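Local coordinates for uncharacterized protein (Sinorhizobium meliloti, PDB 4HUJ) that is of unknown function but probably binds NAD(P) through a Rossmann-type domain and may act as an oxidoreductase, at residues A[33-41]-A[148-159]. Residues are numbered along the deposited sequence; the frame is centred on the assembly and turned at random.
Sequences AIGSALAER and FNTLPAAVLAAD
Ala37 and Ala157 bring the backbones of helix 32-44 and the segment carrying helix 153-156 close together, their CA atoms 4.1 Å apart, a closeness that small alanine side chains permit. The methyl of Ala153 meets that of Ala33 (CB to CB 3.5 Å), and Ala37 CB rests against Ala153 O and Ala157 CB. Deeper in, Leu156 reaches across with one branch: its CG stands opposite the backbone N (chi1 -168°), and CD2 packs on Ile34 CD1 at 3.6 Å while also touching Leu38 CD2. That Leu38 methyl lies over one face of the Phe148 ring as a CH-pi contact, 4.1 Å from the centroid, and both residues continue onto Ile86 of strand 84-88. At the other end, Arg41 bends at chi2 and chi3 to turn its guanidinium side-on to Ala157 O, with NE at 2.9 Å and NH2 at 2.8 Å. The carbonyl oxygen lies near the guanidinium plane, but both hydrogen bonds are bent, with N-H...O angles of 138° at NE and 142° at NH2. Ala158 O lies over one guanidinium face. Two donors converging on one oxygen fix the guanidinium's rotation and, beside the apolar packing, tie the helix of a probable dinucleotide-binding GxGxxG motif to the backbone after strand 143-147.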
loop_
_atom_site.group_PDB
_atom_site.type_symbol
_atom_site.label_atom_id
_atom_site.label_comp_id
_atom_site.label_asym_id
_atom_site.label_seq_id
_atom_site.Cartn_x
_atom_site.Cartn_y
_atom_site.Cartn_z
ATOM N N ALA A 33 3.561 2.689 12.179
ATOM C CA ALA A 33 2.419 3.597 12.097
ATOM C C ALA A 33 1.633 3.468 10.789
ATOM O O ALA A 33 0.418 3.647 10.782
ATOM C CB ALA A 33 2.863 5.036 12.326
ATOM N N ILE A 34 2.319 3.156 9.691
ATOM C CA ILE A 34 1.646 3.049 8.393
ATOM C C ILE A 34 0.733 1.814 8.302
ATOM O O ILE A 34 -0.377 1.893 7.766
ATOM C CB ILE A 34 2.645 3.140 7.195
ATOM C CG1 ILE A 34 1.904 3.480 5.892
ATOM C CG2 ILE A 34 3.509 1.884 7.063
ATOM C CD1 ILE A 34 1.553 4.954 5.778
ATOM N N GLY A 35 1.201 0.690 8.839
ATOM C CA GLY A 35 0.396 -0.532 8.907
ATOM C C GLY A 35 -0.863 -0.304 9.722
ATOM O O GLY A 35 -1.950 -0.726 9.332
ATOM N N SER A 36 -0.709 0.376 10.857
ATOM C CA SER A 36 -1.836 0.727 11.718
ATOM C C SER A 36 -2.780 1.739 11.056
ATOM O O SER A 36 -4.002 1.634 11.200
ATOM C CB SER A 36 -1.335 1.252 13.065
ATOM O OG SER A 36 -2.423 1.581 13.916
ATOM N N ALA A 37 -2.217 2.706 10.327
ATOM C CA ALA A 37 -3.020 3.706 9.602
ATOM C C ALA A 37 -3.936 3.056 8.567
ATOM O O ALA A 37 -5.122 3.399 8.452
ATOM C CB ALA A 37 -2.114 4.736 8.926
ATOM N N LEU A 38 -3.372 2.127 7.807
ATOM C CA LEU A 38 -4.139 1.375 6.823
ATOM C C LEU A 38 -5.228 0.541 7.494
ATOM O O LEU A 38 -6.370 0.552 7.053
ATOM C CB LEU A 38 -3.219 0.499 5.969
ATOM C CG LEU A 38 -2.426 1.254 4.897
ATOM C CD1 LEU A 38 -1.313 0.374 4.338
ATOM C CD2 LEU A 38 -3.362 1.758 3.784
ATOM N N ALA A 39 -4.877 -0.164 8.568
ATOM C CA ALA A 39 -5.863 -0.947 9.320
ATOM C C ALA A 39 -7.019 -0.060 9.792
ATOM O O ALA A 39 -8.187 -0.447 9.683
ATOM C CB ALA A 39 -5.202 -1.654 10.499
ATOM N N GLU A 40 -6.690 1.133 10.288
ATOM C CA GLU A 40 -7.695 2.090 10.763
ATOM C C GLU A 40 -8.637 2.525 9.647
ATOM O O GLU A 40 -9.854 2.633 9.844
ATOM C CB GLU A 40 -7.025 3.311 11.403
ATOM C CG GLU A 40 -8.014 4.345 11.986
ATOM C CD GLU A 40 -7.359 5.351 12.921
ATOM O OE1 GLU A 40 -6.133 5.248 13.167
ATOM O OE2 GLU A 40 -8.082 6.247 13.417
ATOM N N ARG A 41 -8.073 2.768 8.469
ATOM C CA ARG A 41 -8.882 3.194 7.337
ATOM C C ARG A 41 -9.785 2.081 6.808
ATOM O O ARG A 41 -10.930 2.338 6.454
ATOM C CB ARG A 41 -8.001 3.768 6.226
ATOM C CG ARG A 41 -7.385 5.117 6.575
ATOM C CD ARG A 41 -8.478 6.154 6.821
ATOM N NE ARG A 41 -8.646 6.513 8.229
ATOM C CZ ARG A 41 -9.815 6.785 8.810
ATOM N NH1 ARG A 41 -10.953 6.667 8.132
ATOM N NH2 ARG A 41 -9.850 7.140 10.091
ATOM N N PHE A 148 -0.145 4.878 -1.714
ATOM C CA PHE A 148 -0.067 4.922 -0.242
ATOM C C PHE A 148 1.327 5.301 0.263
ATOM O O PHE A 148 1.587 5.218 1.463
ATOM C CB PHE A 148 -0.504 3.601 0.433
ATOM C CG PHE A 148 -1.915 3.167 0.116
ATOM C CD1 PHE A 148 -3.012 3.852 0.633
ATOM C CD2 PHE A 148 -2.138 2.029 -0.654
ATOM C CE1 PHE A 148 -4.317 3.429 0.352
ATOM C CE2 PHE A 148 -3.437 1.598 -0.941
ATOM C CZ PHE A 148 -4.527 2.299 -0.430
ATOM N N ASN A 149 2.220 5.706 -0.641
ATOM C CA ASN A 149 3.568 6.121 -0.242
ATOM C C ASN A 149 3.674 7.627 0.019
ATOM O O ASN A 149 4.705 8.119 0.475
ATOM C CB ASN A 149 4.574 5.745 -1.334
ATOM C CG ASN A 149 4.452 6.636 -2.558
ATOM O OD1 ASN A 149 3.437 6.613 -3.250
ATOM N ND2 ASN A 149 5.482 7.440 -2.820
ATOM N N THR A 150 2.604 8.359 -0.279
ATOM C CA THR A 150 2.700 9.810 -0.371
ATOM C C THR A 150 2.404 10.547 0.927
ATOM O O THR A 150 2.839 11.684 1.103
ATOM C CB THR A 150 1.775 10.346 -1.463
ATOM O OG1 THR A 150 0.484 9.743 -1.303
ATOM C CG2 THR A 150 2.334 9.985 -2.842
ATOM N N LEU A 151 1.655 9.919 1.824
ATOM C CA LEU A 151 1.232 10.608 3.031
ATOM C C LEU A 151 1.888 10.053 4.288
ATOM O O LEU A 151 2.062 8.840 4.412
ATOM C CB LEU A 151 -0.294 10.557 3.163
ATOM C CG LEU A 151 -1.111 11.219 2.049
ATOM C CD1 LEU A 151 -2.582 11.099 2.374
ATOM C CD2 LEU A 151 -0.712 12.686 1.865
ATOM N N PRO A 152 2.233 10.947 5.234
ATOM C CA PRO A 152 2.625 10.510 6.560
ATOM C C PRO A 152 1.505 9.679 7.182
ATOM O O PRO A 152 0.332 9.955 6.938
ATOM C CB PRO A 152 2.775 11.825 7.342
ATOM C CG PRO A 152 2.913 12.876 6.322
ATOM C CD PRO A 152 2.165 12.416 5.127
ATOM N N ALA A 153 1.879 8.683 7.981
ATOM C CA ALA A 153 0.921 7.823 8.662
ATOM C C ALA A 153 -0.138 8.602 9.444
ATOM O O ALA A 153 -1.310 8.227 9.437
ATOM C CB ALA A 153 1.645 6.841 9.559
ATOM N N ALA A 154 0.261 9.694 10.099
ATOM C CA ALA A 154 -0.684 10.477 10.905
ATOM C C ALA A 154 -1.771 11.118 10.041
ATOM O O ALA A 154 -2.908 11.296 10.493
ATOM C CB ALA A 154 0.048 11.534 11.725
ATOM N N VAL A 155 -1.419 11.451 8.798
ATOM C CA VAL A 155 -2.384 11.998 7.844
ATOM C C VAL A 155 -3.260 10.867 7.289
ATOM O O VAL A 155 -4.483 10.995 7.256
ATOM C CB VAL A 155 -1.700 12.792 6.696
ATOM C CG1 VAL A 155 -2.737 13.351 5.717
ATOM C CG2 VAL A 155 -0.854 13.931 7.256
ATOM N N LEU A 156 -2.630 9.769 6.867
ATOM C CA LEU A 156 -3.349 8.614 6.327
ATOM C C LEU A 156 -4.358 8.039 7.331
ATOM O O LEU A 156 -5.446 7.618 6.943
ATOM C CB LEU A 156 -2.371 7.517 5.884
ATOM C CG LEU A 156 -2.955 6.370 5.051
ATOM C CD1 LEU A 156 -3.248 6.837 3.634
ATOM C CD2 LEU A 156 -2.010 5.188 5.032
ATOM N N ALA A 157 -3.987 8.029 8.612
ATOM C CA ALA A 157 -4.825 7.438 9.666
ATOM C C ALA A 157 -6.103 8.230 9.937
ATOM O O ALA A 157 -7.089 7.677 10.438
ATOM C CB ALA A 157 -4.030 7.281 10.949
ATOM N N ALA A 158 -6.072 9.520 9.616
ATOM C CA ALA A 158 -7.183 10.432 9.883
ATOM C C ALA A 158 -8.375 10.176 8.959
ATOM O O ALA A 158 -8.228 9.564 7.899
ATOM C CB ALA A 158 -6.710 11.868 9.754
ATOM N N ASP A 159 -9.558 10.627 9.376
ATOM C CA ASP A 159 -10.734 10.587 8.517
ATOM C C ASP A 159 -10.446 11.388 7.249
ATOM O O ASP A 159 -10.127 12.577 7.334
ATOM C CB ASP A 159 -11.946 11.182 9.242
ATOM C CG ASP A 159 -13.257 10.943 8.506
ATOM O OD1 ASP A 159 -13.263 10.799 7.263
ATOM O OD2 ASP A 159 -14.302 10.907 9.191
#